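Local atomic coordinates of amidohydrolase (Staphylococcus aureus, PDB entry 3NUR), a protein that probably hydrolyses carbon–nitrogen bonds of amide-like substrates at a metal centre within a TIM barrel. Residues P140-A144 and K174-I178; L135-E139 and I161-Q166; I308-Y313 and K341-G347; I251-G255 and M293-F299. One frame throughout, in Å; residues are numbered along the deposited sequence.

Contact 1: residues P140-A144 and K174-I178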
loop_
_atom_site.group_PDB
_atom_site.type_symbol
_atom_site.label_atom_id
_atom_site.label_comp_id
_atom_site.label_asym_id
_atom_site.label_seq_id
_atom_site.Cartn_x
_atom_site.Cartn_y
_atom_site.Cartn_z
ATOM N N PRO A 140 -0.534 -18.508 -4.787
ATOM C CA PRO A 140 -1.348 -17.574 -5.596
ATOM C C PRO A 140 -2.790 -17.919 -5.908
ATOM O O PRO A 140 -3.638 -17.028 -5.869
ATOM C CB PRO A 140 -0.510 -17.349 -6.861
ATOM C CG PRO A 140 0.491 -18.466 -6.872
ATOM C CD PRO A 140 0.782 -18.732 -5.425
ATOM N N GLU A 141 -3.083 -19.200 -6.191
ATOM C CA GLU A 141 -4.468 -19.568 -6.484
ATOM C C GLU A 141 -5.312 -19.480 -5.209
ATOM O O GLU A 141 -6.433 -18.958 -5.271
ATOM C CB GLU A 141 -4.571 -20.919 -7.223
ATOM C CG GLU A 141 -3.752 -20.918 -8.506
ATOM C CD GLU A 141 -4.445 -21.417 -9.754
ATOM O OE1 GLU A 141 -4.324 -22.627 -10.052
ATOM O OE2 GLU A 141 -5.056 -20.587 -10.467
ATOM N N ALA A 142 -4.728 -19.866 -4.045
ATOM C CA ALA A 142 -5.412 -19.754 -2.759
ATOM C C ALA A 142 -5.582 -18.268 -2.406
ATOM O O ALA A 142 -6.621 -17.889 -1.866
ATOM C CB ALA A 142 -4.635 -20.470 -1.673
ATOM N N ALA A 143 -4.583 -17.430 -2.749
ATOM C CA ALA A 143 -4.637 -15.980 -2.502
ATOM C C ALA A 143 -5.761 -15.335 -3.310
ATOM O O ALA A 143 -6.483 -14.488 -2.784
ATOM C CB ALA A 143 -3.305 -15.325 -2.850
ATOM N N ALA A 144 -5.935 -15.746 -4.577
ATOM C CA ALA A 144 -7.008 -15.213 -5.425
ATOM C C ALA A 144 -8.397 -15.596 -4.879
ATOM O O ALA A 144 -9.309 -14.780 -4.918
ATOM C CB ALA A 144 -6.842 -15.693 -6.868
ATOM N N LYS A 174 3.032 -17.020 -12.543
ATOM C CA LYS A 174 2.250 -17.700 -11.500
ATOM C C LYS A 174 1.402 -16.761 -10.623
ATOM O O LYS A 174 0.431 -17.227 -10.016
ATOM C CB LYS A 174 3.150 -18.622 -10.636
ATOM C CG LYS A 174 4.242 -17.856 -9.864
ATOM C CD LYS A 174 5.235 -18.709 -9.087
ATOM C CE LYS A 174 4.655 -19.312 -7.837
ATOM N NZ LYS A 174 5.706 -19.839 -6.933
ATOM N N TYR A 175 1.772 -15.445 -10.558
ATOM C CA TYR A 175 1.064 -14.449 -9.751
ATOM C C TYR A 175 0.042 -13.651 -10.546
ATOM O O TYR A 175 -0.738 -12.911 -9.953
ATOM C CB TYR A 175 2.062 -13.535 -8.992
ATOM C CG TYR A 175 3.056 -14.338 -8.183
ATOM C CD1 TYR A 175 2.654 -15.050 -7.056
ATOM C CD2 TYR A 175 4.390 -14.424 -8.571
ATOM C CE1 TYR A 175 3.548 -15.857 -6.352
ATOM C CE2 TYR A 175 5.300 -15.197 -7.856
ATOM C CZ TYR A 175 4.875 -15.917 -6.750
ATOM O OH TYR A 175 5.769 -16.708 -6.065
ATOM N N ASP A 176 -0.016 -13.852 -11.877
ATOM C CA ASP A 176 -0.961 -13.133 -12.745
ATOM C C ASP A 176 -2.413 -13.193 -12.218
ATOM O O ASP A 176 -3.101 -12.179 -12.234
ATOM C CB ASP A 176 -0.896 -13.683 -14.183
ATOM C CG ASP A 176 -1.721 -12.864 -15.146
ATOM O OD1 ASP A 176 -1.207 -11.848 -15.647
ATOM O OD2 ASP A 176 -2.883 -13.208 -15.354
ATOM N N ILE A 177 -2.832 -14.362 -11.689
ATOM C CA ILE A 177 -4.170 -14.599 -11.138
ATOM C C ILE A 177 -4.602 -13.584 -10.060
ATOM O O ILE A 177 -5.796 -13.273 -9.963
ATOM C CB ILE A 177 -4.317 -16.081 -10.661
ATOM C CG1 ILE A 177 -5.789 -16.478 -10.370
ATOM C CG2 ILE A 177 -3.396 -16.420 -9.485
ATOM C CD1 ILE A 177 -6.741 -16.350 -11.568
ATOM N N ILE A 178 -3.641 -13.066 -9.276
ATOM C CA ILE A 178 -3.930 -12.096 -8.210
ATOM C C ILE A 178 -4.408 -10.774 -8.834
ATOM O O ILE A 178 -5.414 -10.218 -8.386
ATOM C CB ILE A 178 -2.713 -11.932 -7.248
ATOM C CG1 ILE A 178 -2.414 -13.274 -6.511
ATOM C CG2 ILE A 178 -2.951 -10.773 -6.245
ATOM C CD1 ILE A 178 -1.019 -13.352 -5.756
#

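Contact 2: residues L135-E139 and I161-Q166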
loop_
_atom_site.group_PDB
_atom_site.type_symbol
_atom_site.label_atom_id
_atom_site.label_comp_id
_atom_site.label_asym_id
_atom_site.label_seq_id
_atom_site.Cartn_x
_atom_site.Cartn_y
_atom_site.Cartn_z
ATOM N N LEU A 135 -3.350 -11.355 2.063
ATOM C CA LEU A 135 -3.351 -12.523 1.176
ATOM C C LEU A 135 -2.163 -13.433 1.299
ATOM O O LEU A 135 -1.049 -12.939 1.358
ATOM C CB LEU A 135 -3.472 -12.076 -0.293
ATOM C CG LEU A 135 -4.637 -11.125 -0.635
ATOM C CD1 LEU A 135 -4.522 -10.640 -2.048
ATOM C CD2 LEU A 135 -5.989 -11.802 -0.385
ATOM N N PRO A 136 -2.359 -14.766 1.190
ATOM C CA PRO A 136 -1.203 -15.676 1.216
ATOM C C PRO A 136 -0.538 -15.724 -0.170
ATOM O O PRO A 136 -0.701 -16.680 -0.920
ATOM C CB PRO A 136 -1.837 -17.011 1.630
ATOM C CG PRO A 136 -3.234 -16.959 1.039
ATOM C CD PRO A 136 -3.647 -15.506 1.081
ATOM N N ILE A 137 0.204 -14.663 -0.529
ATOM C CA ILE A 137 0.822 -14.513 -1.864
ATOM C C ILE A 137 1.676 -15.694 -2.350
ATOM O O ILE A 137 1.761 -15.934 -3.560
ATOM C CB ILE A 137 1.538 -13.154 -2.045
ATOM C CG1 ILE A 137 2.758 -13.031 -1.096
ATOM C CG2 ILE A 137 0.515 -11.977 -1.909
ATOM C CD1 ILE A 137 3.645 -11.801 -1.285
ATOM N N ASN A 138 2.296 -16.417 -1.401
ATOM C CA ASN A 138 3.122 -17.579 -1.703
ATOM C C ASN A 138 2.304 -18.777 -2.182
ATOM O O ASN A 138 2.875 -19.739 -2.688
ATOM C CB ASN A 138 4.069 -17.902 -0.562
ATOM C CG ASN A 138 5.132 -16.833 -0.400
ATOM O OD1 ASN A 138 5.292 -16.211 0.673
ATOM N ND2 ASN A 138 5.804 -16.529 -1.504
ATOM N N GLU A 139 0.954 -18.677 -2.101
ATOM C CA GLU A 139 -0.010 -19.668 -2.604
ATOM C C GLU A 139 -0.969 -18.893 -3.550
ATOM O O GLU A 139 -2.094 -18.583 -3.146
ATOM C CB GLU A 139 -0.747 -20.275 -1.413
ATOM C CG GLU A 139 0.128 -21.163 -0.551
ATOM C CD GLU A 139 0.468 -22.474 -1.233
ATOM O OE1 GLU A 139 -0.295 -22.899 -2.131
ATOM O OE2 GLU A 139 1.512 -23.061 -0.884
ATOM N N ILE A 161 -0.528 -5.708 -0.021
ATOM C CA ILE A 161 0.496 -6.763 -0.116
ATOM C C ILE A 161 1.826 -6.183 0.317
ATOM O O ILE A 161 2.261 -5.160 -0.222
ATOM C CB ILE A 161 0.623 -7.337 -1.567
ATOM C CG1 ILE A 161 -0.693 -8.033 -2.012
ATOM C CG2 ILE A 161 1.868 -8.305 -1.673
ATOM C CD1 ILE A 161 -0.727 -8.487 -3.470
HETATM N N MSE A 162 2.462 -6.836 1.287
HETATM C CA MSE A 162 3.759 -6.390 1.775
HETATM C C MSE A 162 4.877 -7.196 1.164
HETATM O O MSE A 162 4.849 -8.425 1.181
HETATM C CB MSE A 162 3.810 -6.480 3.304
HETATM C CG MSE A 162 3.340 -5.204 3.981
HETATM SE SE MSE A 162 3.147 -5.401 5.897
HETATM C CE MSE A 162 4.450 -6.937 6.211
ATOM N N GLY A 163 5.881 -6.493 0.670
ATOM C CA GLY A 163 7.071 -7.120 0.110
ATOM C C GLY A 163 6.823 -7.898 -1.152
ATOM O O GLY A 163 6.112 -7.443 -2.055
ATOM N N ARG A 164 7.431 -9.078 -1.216
ATOM C CA ARG A 164 7.380 -9.903 -2.404
ATOM C C ARG A 164 7.239 -11.383 -2.046
ATOM O O ARG A 164 7.236 -11.758 -0.866
ATOM C CB ARG A 164 8.623 -9.617 -3.295
ATOM C CG ARG A 164 9.939 -10.139 -2.747
ATOM C CD ARG A 164 11.089 -9.133 -2.810
ATOM N NE ARG A 164 10.915 -7.957 -1.946
ATOM C CZ ARG A 164 11.275 -7.880 -0.663
ATOM N NH1 ARG A 164 11.114 -6.751 0.009
ATOM N NH2 ARG A 164 11.776 -8.939 -0.038
ATOM N N ALA A 165 7.143 -12.221 -3.066
ATOM C CA ALA A 165 7.036 -13.652 -2.855
ATOM C C ALA A 165 8.412 -14.251 -2.486
ATOM O O ALA A 165 9.453 -13.621 -2.702
ATOM C CB ALA A 165 6.498 -14.301 -4.123
ATOM N N GLN A 166 8.422 -15.480 -1.948
ATOM C CA GLN A 166 9.659 -16.182 -1.576
ATOM C C GLN A 166 10.577 -16.372 -2.791
ATOM O O GLN A 166 11.796 -16.444 -2.631
ATOM C CB GLN A 166 9.308 -17.546 -0.931
ATOM C CG GLN A 166 10.451 -18.242 -0.206
ATOM C CD GLN A 166 10.040 -19.556 0.431
ATOM O OE1 GLN A 166 10.329 -19.815 1.605
ATOM N NE2 GLN A 166 9.381 -20.430 -0.329
#

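Contact 3: residues I308-Y313 and K341-G347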
loop_
_atom_site.group_PDB
_atom_site.type_symbol
_atom_site.label_atom_id
_atom_site.label_comp_id
_atom_site.label_asym_id
_atom_site.label_seq_id
_atom_site.Cartn_x
_atom_site.Cartn_y
_atom_site.Cartn_z
ATOM N N ILE A 308 -3.180 15.873 -9.160
ATOM C CA ILE A 308 -4.016 15.818 -7.965
ATOM C C ILE A 308 -4.997 14.645 -7.926
ATOM O O ILE A 308 -5.262 14.145 -6.845
ATOM C CB ILE A 308 -4.741 17.185 -7.756
ATOM C CG1 ILE A 308 -5.078 17.418 -6.294
ATOM C CG2 ILE A 308 -5.953 17.373 -8.671
ATOM C CD1 ILE A 308 -3.867 18.118 -5.559
ATOM N N ASP A 309 -5.511 14.200 -9.092
ATOM C CA ASP A 309 -6.513 13.134 -9.139
ATOM C C ASP A 309 -5.969 11.780 -8.690
ATOM O O ASP A 309 -6.749 10.856 -8.489
ATOM C CB ASP A 309 -7.095 13.004 -10.562
ATOM C CG ASP A 309 -7.952 14.175 -11.023
ATOM O OD1 ASP A 309 -8.787 14.653 -10.223
ATOM O OD2 ASP A 309 -7.854 14.548 -12.213
ATOM N N ARG A 310 -4.639 11.656 -8.602
ATOM C CA ARG A 310 -3.980 10.382 -8.299
ATOM C C ARG A 310 -3.381 10.337 -6.903
ATOM O O ARG A 310 -2.698 9.367 -6.560
ATOM C CB ARG A 310 -2.902 10.075 -9.385
ATOM C CG ARG A 310 -3.412 10.107 -10.845
ATOM C CD ARG A 310 -4.657 9.266 -11.129
ATOM N NE ARG A 310 -4.390 7.842 -10.927
ATOM C CZ ARG A 310 -5.188 6.866 -11.357
ATOM N NH1 ARG A 310 -6.309 7.155 -12.009
ATOM N NH2 ARG A 310 -4.868 5.596 -11.142
ATOM N N ILE A 311 -3.655 11.355 -6.078
ATOM C CA ILE A 311 -3.100 11.401 -4.725
ATOM C C ILE A 311 -4.148 11.036 -3.680
ATOM O O ILE A 311 -5.242 11.609 -3.656
ATOM C CB ILE A 311 -2.419 12.776 -4.433
ATOM C CG1 ILE A 311 -1.314 13.092 -5.485
ATOM C CG2 ILE A 311 -1.867 12.847 -3.001
ATOM C CD1 ILE A 311 -0.851 14.556 -5.462
ATOM N N LEU A 312 -3.795 10.092 -2.810
ATOM C CA LEU A 312 -4.647 9.659 -1.699
ATOM C C LEU A 312 -3.961 10.012 -0.392
ATOM O O LEU A 312 -2.756 10.198 -0.388
ATOM C CB LEU A 312 -4.910 8.137 -1.757
ATOM C CG LEU A 312 -5.579 7.597 -3.012
ATOM C CD1 LEU A 312 -5.613 6.060 -2.990
ATOM C CD2 LEU A 312 -6.978 8.179 -3.196
ATOM N N TYR A 313 -4.719 10.153 0.703
ATOM C CA TYR A 313 -4.144 10.511 1.994
ATOM C C TYR A 313 -3.857 9.264 2.830
ATOM O O TYR A 313 -4.479 8.226 2.617
ATOM C CB TYR A 313 -5.063 11.516 2.714
ATOM C CG TYR A 313 -4.355 12.528 3.590
ATOM C CD1 TYR A 313 -3.098 13.021 3.250
ATOM C CD2 TYR A 313 -4.968 13.033 4.737
ATOM C CE1 TYR A 313 -2.464 13.994 4.027
ATOM C CE2 TYR A 313 -4.345 14.006 5.524
ATOM C CZ TYR A 313 -3.089 14.476 5.170
ATOM O OH TYR A 313 -2.468 15.419 5.956
ATOM N N LYS A 341 -10.294 16.545 -2.975
ATOM C CA LYS A 341 -9.863 15.379 -3.755
ATOM C C LYS A 341 -8.897 14.490 -2.960
ATOM O O LYS A 341 -9.132 13.279 -2.824
ATOM C CB LYS A 341 -9.242 15.811 -5.102
ATOM C CG LYS A 341 -10.273 16.290 -6.116
ATOM C CD LYS A 341 -9.633 16.651 -7.451
ATOM C CE LYS A 341 -10.686 16.781 -8.524
ATOM N NZ LYS A 341 -10.078 17.097 -9.842
ATOM N N ILE A 342 -7.838 15.097 -2.430
ATOM C CA ILE A 342 -6.835 14.362 -1.650
ATOM C C ILE A 342 -7.425 13.831 -0.351
ATOM O O ILE A 342 -7.159 12.678 -0.001
ATOM C CB ILE A 342 -5.582 15.242 -1.360
ATOM C CG1 ILE A 342 -4.897 15.683 -2.658
ATOM C CG2 ILE A 342 -4.583 14.503 -0.415
ATOM C CD1 ILE A 342 -3.901 16.891 -2.367
ATOM N N SER A 343 -8.207 14.664 0.364
ATOM C CA SER A 343 -8.769 14.267 1.649
ATOM C C SER A 343 -9.764 13.111 1.536
ATOM O O SER A 343 -9.657 12.139 2.301
ATOM C CB SER A 343 -9.414 15.465 2.343
ATOM O OG SER A 343 -9.628 15.229 3.724
ATOM N N TYR A 344 -10.736 13.218 0.613
ATOM C CA TYR A 344 -11.811 12.222 0.545
ATOM C C TYR A 344 -12.295 11.787 -0.835
ATOM O O TYR A 344 -12.619 10.607 -0.999
ATOM C CB TYR A 344 -13.008 12.867 1.306
ATOM C CG TYR A 344 -14.135 11.952 1.736
ATOM C CD1 TYR A 344 -14.233 11.510 3.055
ATOM C CD2 TYR A 344 -15.176 11.635 0.866
ATOM C CE1 TYR A 344 -15.286 10.690 3.470
ATOM C CE2 TYR A 344 -16.226 10.802 1.265
ATOM C CZ TYR A 344 -16.276 10.332 2.569
ATOM O OH TYR A 344 -17.298 9.507 2.974
ATOM N N THR A 345 -12.469 12.725 -1.779
ATOM C CA THR A 345 -13.123 12.388 -3.050
ATOM C C THR A 345 -12.399 11.419 -3.950
ATOM O O THR A 345 -13.060 10.553 -4.520
ATOM C CB THR A 345 -13.754 13.584 -3.785
ATOM O OG1 THR A 345 -12.750 14.316 -4.469
ATOM C CG2 THR A 345 -14.615 14.480 -2.890
ATOM N N ASN A 346 -11.058 11.544 -4.106
ATOM C CA ASN A 346 -10.346 10.562 -4.946
ATOM C C ASN A 346 -10.570 9.143 -4.374
ATOM O O ASN A 346 -10.875 8.225 -5.129
ATOM C CB ASN A 346 -8.843 10.845 -5.002
ATOM C CG ASN A 346 -8.438 12.087 -5.746
ATOM O OD1 ASN A 346 -9.173 12.620 -6.597
ATOM N ND2 ASN A 346 -7.219 12.551 -5.455
ATOM N N GLY A 347 -10.432 9.010 -3.053
ATOM C CA GLY A 347 -10.557 7.743 -2.339
ATOM C C GLY A 347 -11.961 7.177 -2.313
ATOM O O GLY A 347 -12.137 5.972 -2.505
HETATM O O HOH W 1 -7.676 10.169 0.835
#

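Contact 4: residues I251-G255 and M293-F299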
loop_
_atom_site.group_PDB
_atom_site.type_symbol
_atom_site.label_atom_id
_atom_site.label_comp_id
_atom_site.label_asym_id
_atom_site.label_seq_id
_atom_site.Cartn_x
_atom_site.Cartn_y
_atom_site.Cartn_z
ATOM N N ILE A 251 0.605 2.992 -4.068
ATOM C CA ILE A 251 1.938 2.962 -3.472
ATOM C C ILE A 251 2.088 4.154 -2.550
ATOM O O ILE A 251 1.589 5.232 -2.852
ATOM C CB ILE A 251 3.089 2.866 -4.488
ATOM C CG1 ILE A 251 3.018 3.999 -5.560
ATOM C CG2 ILE A 251 3.174 1.422 -5.090
ATOM C CD1 ILE A 251 4.197 3.960 -6.619
ATOM N N GLY A 252 2.767 3.935 -1.438
ATOM C CA GLY A 252 2.994 4.943 -0.419
ATOM C C GLY A 252 4.323 5.639 -0.543
ATOM O O GLY A 252 4.961 5.603 -1.599
ATOM N N HIS A 253 4.735 6.309 0.542
ATOM C CA HIS A 253 6.001 7.039 0.648
ATOM C C HIS A 253 6.291 7.891 -0.574
ATOM O O HIS A 253 7.433 7.920 -1.090
ATOM C CB HIS A 253 7.137 6.067 1.025
ATOM C CG HIS A 253 6.736 5.193 2.177
ATOM N ND1 HIS A 253 6.157 3.945 1.974
ATOM C CD2 HIS A 253 6.725 5.473 3.498
ATOM C CE1 HIS A 253 5.823 3.510 3.182
ATOM N NE2 HIS A 253 6.168 4.383 4.128
ATOM N N TRP A 254 5.245 8.640 -1.010
ATOM C CA TRP A 254 5.302 9.563 -2.139
ATOM C C TRP A 254 5.680 8.908 -3.482
ATOM O O TRP A 254 6.216 9.572 -4.379
ATOM C CB TRP A 254 6.218 10.773 -1.799
ATOM C CG TRP A 254 5.692 11.658 -0.698
ATOM C CD1 TRP A 254 6.303 11.936 0.490
ATOM C CD2 TRP A 254 4.479 12.431 -0.719
ATOM N NE1 TRP A 254 5.536 12.818 1.223
ATOM C CE2 TRP A 254 4.423 13.157 0.495
ATOM C CE3 TRP A 254 3.449 12.605 -1.660
ATOM C CZ2 TRP A 254 3.378 14.038 0.795
ATOM C CZ3 TRP A 254 2.376 13.430 -1.334
ATOM C CH2 TRP A 254 2.347 14.132 -0.121
ATOM N N GLY A 255 5.382 7.620 -3.623
ATOM C CA GLY A 255 5.683 6.910 -4.862
ATOM C C GLY A 255 6.920 6.042 -4.843
ATOM O O GLY A 255 7.307 5.513 -5.895
HETATM N N MSE A 293 4.383 10.925 5.767
HETATM C CA MSE A 293 5.595 11.739 5.556
HETATM C C MSE A 293 5.084 13.086 5.026
HETATM O O MSE A 293 4.936 13.264 3.826
HETATM C CB MSE A 293 6.547 11.075 4.536
HETATM C CG MSE A 293 7.181 9.780 5.027
HETATM SE SE MSE A 293 8.076 8.834 3.532
HETATM C CE MSE A 293 9.014 10.256 2.693
ATOM N N LEU A 294 4.744 13.993 5.940
ATOM C CA LEU A 294 4.069 15.235 5.593
ATOM C C LEU A 294 5.038 16.338 5.248
ATOM O O LEU A 294 5.253 17.276 6.017
ATOM C CB LEU A 294 3.047 15.604 6.688
ATOM C CG LEU A 294 2.045 14.484 7.084
ATOM C CD1 LEU A 294 1.065 14.985 8.126
ATOM C CD2 LEU A 294 1.315 13.905 5.869
ATOM N N THR A 295 5.654 16.189 4.068
ATOM C CA THR A 295 6.705 17.087 3.613
ATOM C C THR A 295 6.322 17.691 2.269
ATOM O O THR A 295 5.926 16.963 1.356
ATOM C CB THR A 295 8.045 16.337 3.623
ATOM O OG1 THR A 295 7.922 15.164 2.804
ATOM C CG2 THR A 295 8.489 15.933 5.059
ATOM N N LYS A 296 6.351 19.027 2.186
ATOM C CA LYS A 296 5.945 19.756 0.978
ATOM C C LYS A 296 6.758 19.463 -0.310
ATOM O O LYS A 296 6.134 19.331 -1.369
ATOM C CB LYS A 296 5.866 21.272 1.264
ATOM C CG LYS A 296 5.221 22.074 0.148
ATOM C CD LYS A 296 5.029 23.555 0.501
ATOM C CE LYS A 296 4.429 24.360 -0.642
ATOM N NZ LYS A 296 5.364 24.478 -1.811
ATOM N N PRO A 297 8.112 19.422 -0.307
ATOM C CA PRO A 297 8.822 19.225 -1.591
ATOM C C PRO A 297 8.426 17.971 -2.377
ATOM O O PRO A 297 8.287 18.032 -3.598
ATOM C CB PRO A 297 10.302 19.250 -1.187
ATOM C CG PRO A 297 10.320 20.017 0.137
ATOM C CD PRO A 297 9.065 19.582 0.816
ATOM N N GLN A 298 8.168 16.860 -1.675
ATOM C CA GLN A 298 7.755 15.588 -2.281
ATOM C C GLN A 298 6.319 15.713 -2.781
ATOM O O GLN A 298 6.026 15.257 -3.882
ATOM C CB GLN A 298 7.893 14.426 -1.281
ATOM C CG GLN A 298 9.358 14.031 -0.999
ATOM C CD GLN A 298 10.093 14.992 -0.092
ATOM O OE1 GLN A 298 9.485 15.764 0.667
ATOM N NE2 GLN A 298 11.417 15.060 -0.235
ATOM N N PHE A 299 5.440 16.389 -2.010
ATOM C CA PHE A 299 4.056 16.623 -2.469
ATOM C C PHE A 299 4.082 17.389 -3.792
ATOM O O PHE A 299 3.418 16.979 -4.747
ATOM C CB PHE A 299 3.221 17.413 -1.434
ATOM C CG PHE A 299 1.896 17.827 -2.028
ATOM C CD1 PHE A 299 0.841 16.921 -2.118
ATOM C CD2 PHE A 299 1.726 19.100 -2.577
ATOM C CE1 PHE A 299 -0.350 17.275 -2.760
ATOM C CE2 PHE A 299 0.537 19.452 -3.214
ATOM C CZ PHE A 299 -0.497 18.542 -3.287
#

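Contact 1: residues P140-A144 and K174-I178
Pro140, the first residue of helix 140-152, lays its pyrrolidine ring against the turn that leads into helix 176-185. Its CB comes within 3.3 Å of the carbonyl O of Lys174, and CG lies nearly as close to that oxygen. The same ring meets the flank of Tyr175 obliquely, with Pro140 CB 3.9 Å from Tyr175 CD1. The phenol hydroxyl and the Lys174 ammonium both turn to Asp167, by a hydrogen bond and a salt bridge respectively, which ties the lysine and tyrosine ends together beside the proline. The backbone O of Pro140, which accepts the helical hydrogen bond of Ala144 N, also has the CG2 methyl of Ile177 3.7 Å away. Glu141 bends back at chi2, bringing OE2 to the margin of the Ile177 side chain. Ala143 offers its methyl to Ile178 CD1, 4.2 Å away, on a side also lined by Leu135 and Pro136. Ala144 completes the helical face: its CB sits 3.7 Å from Ile177 CG1. With that branch anti to the backbone N (chi1 -167°), Ile177 meets Ala144 through CG1 while CG2 faces Pro140 O. Contact between these two neighbouring outer helices of the TIM barrel is apolar, with short proline and alanine side chains on one helix meeting the isoleucines and Tyr175 of the other, while the charged groups remain at its border.

Contact 2: residues L135-E139 and I161-Q166
Residues 135-139 fold into a type I beta turn from Pro136 to Glu139, closed by Glu139 N to Pro136 O, and Ile137 and Asn138 at its corners face the chain as it leaves strand 159-162, with the CA atoms of Asn138 and Ala165 5.7 Å apart. This belongs to the beta-alpha units of the TIM barrel: the turn carries the chain from strand 129-131 to helix 140-152, for which Glu139 is the N-cap residue, and strand 159-162 follows that helix. The side-chain amide of Asn138 reaches the backbone where Ala165 gives way to Gln166. Arg164 points the other way, its guanidinium group held by Asp227 and by the carbonyl of Pro195. Met162, a selenomethionine in this crystal, likewise leads its end away from residues 135-139; the nearest atoms of its side chain and the bound calcium ion are about 7 Å apart. Ile161 is joined by backbone hydrogen bonds to Tyr190 and His192 of the adjoining strand. Ile137 carries most of the apolar contact and uses two branches. Its CG2 methyl packs between the CG2 and CD1 methyls of Ile161, 3.9 Å from Ile161 CG2. The longer branch starts between the backbone N and the carbonyl carbon (chi1 66°) and then runs extended, which sends CD1 past the strand end to the peptide joining Arg164 and Ala165, where Ile137 CD1 lies 3.6 Å from Arg164 O.

Contact 3: residues I308-Y313 and K341-G347
Asn346 and Ile342, one turn apart on helix 336-351, bring the helix against residues 308-313 at the tightly packed part of the contact. The Asn346 amide nitrogen grips two backbone carbonyls at once. ND2 donates to Ile311 O at 2.8 Å, nearly straight (163°) and within the amide plane, and to Ile308 O at 2.9 Å, more bent but on a lone pair of that carbonyl. With both protons engaged, the amide is fixed in rotation and both ends of the turn 308-311 are tied to the helix. Ile342 fills the other half. Its CD1 is pressed to 3.4 Å from Ile308 CD1, closer than usual for two methyls, while its CG2 lies alongside Ile311 CG2, the two side chains pointing the same way. Leu312 curls its CD2 onto the backbone of Gly347, 3.6 Å from Gly347 N. The outer side is looser. There Lys341, extended beyond CG, crosses Ile308 and ends in a salt bridge, Lys341 NZ to Asp309 OD1 at 2.8 Å, met on the syn side of an exposed carboxylate. At the far end a water takes the N-H of Tyr313 and lies 2.7 Å from Ile342 O, to which it can donate. Backbone bonds from Arg310 and Leu312 to Ile288 and from Tyr313 to Phe27 place this segment between strands 286-288 and 24-31, the closing position of a TIM barrel, with the final helix packed outside.

Contact 4: residues I251-G255 and M293-F299
Two loops at the C-terminal ends of neighbouring barrel strands meet here, one after strand 249-251 and the other leading from strand 286-288 into helix 296-306. Trp254 of the first loop inserts its indole against the second loop and the start of helix 296-306. Its indole nitrogen donates to the backbone of the second loop, Trp254 NE1 to Met293 O at 2.7 Å, in the carbonyl plane but bent at the hydrogen (138°). Over one indole face lies the first turn of the helix: Gln298 CB makes a CH-pi contact 3.6 Å from the centroid of the five-membered ring. Beyond it the six-membered ring touches Phe299, whose CB is 3.6 Å from Trp254 CH2 and whose own ring receives that atom at its edge. Gln298, bent at chi2 (76°), folds its amide back so that OE1 takes a hydrogen bond from Thr295 OG1. Next to Trp254, Met293, a selenomethionine here, sets SE in the plane of the His253 imidazole, 3.6 Å from His253 CD2. The imidazole is also hydrogen-bonded through ND1 to Glu256, and the His253 side chain comes within about 5 Å of the calcium ion at its nearest atom. Such loops at the C-terminal strand ends surround the metal centre in amidohydrolase TIM barrels.

In the fold
Contacts 1 and 2 form one patch of the TIM barrel and contacts 4 and 3 another, with contact 2 across the chain's centre from both of the latter. In the first patch the centres are 10 Å apart and the segments alternate along the chain: 135-139 runs into helix 140-152, then strand 159-162, then helix 176-185, and Tyr175 touches Ala165. In the second, contact 4 closes before contact 3 opens; their centres are 13 Å apart, and Phe299 of helix 296-306 packs on Ile308, Ile311 and Ile342. The patches are 25 to 30 Å apart between centres. Contact 1 joins outer helices, whereas contacts 2 and 4 approach the calcium site held by Glu28, His30, His192 and Asp316.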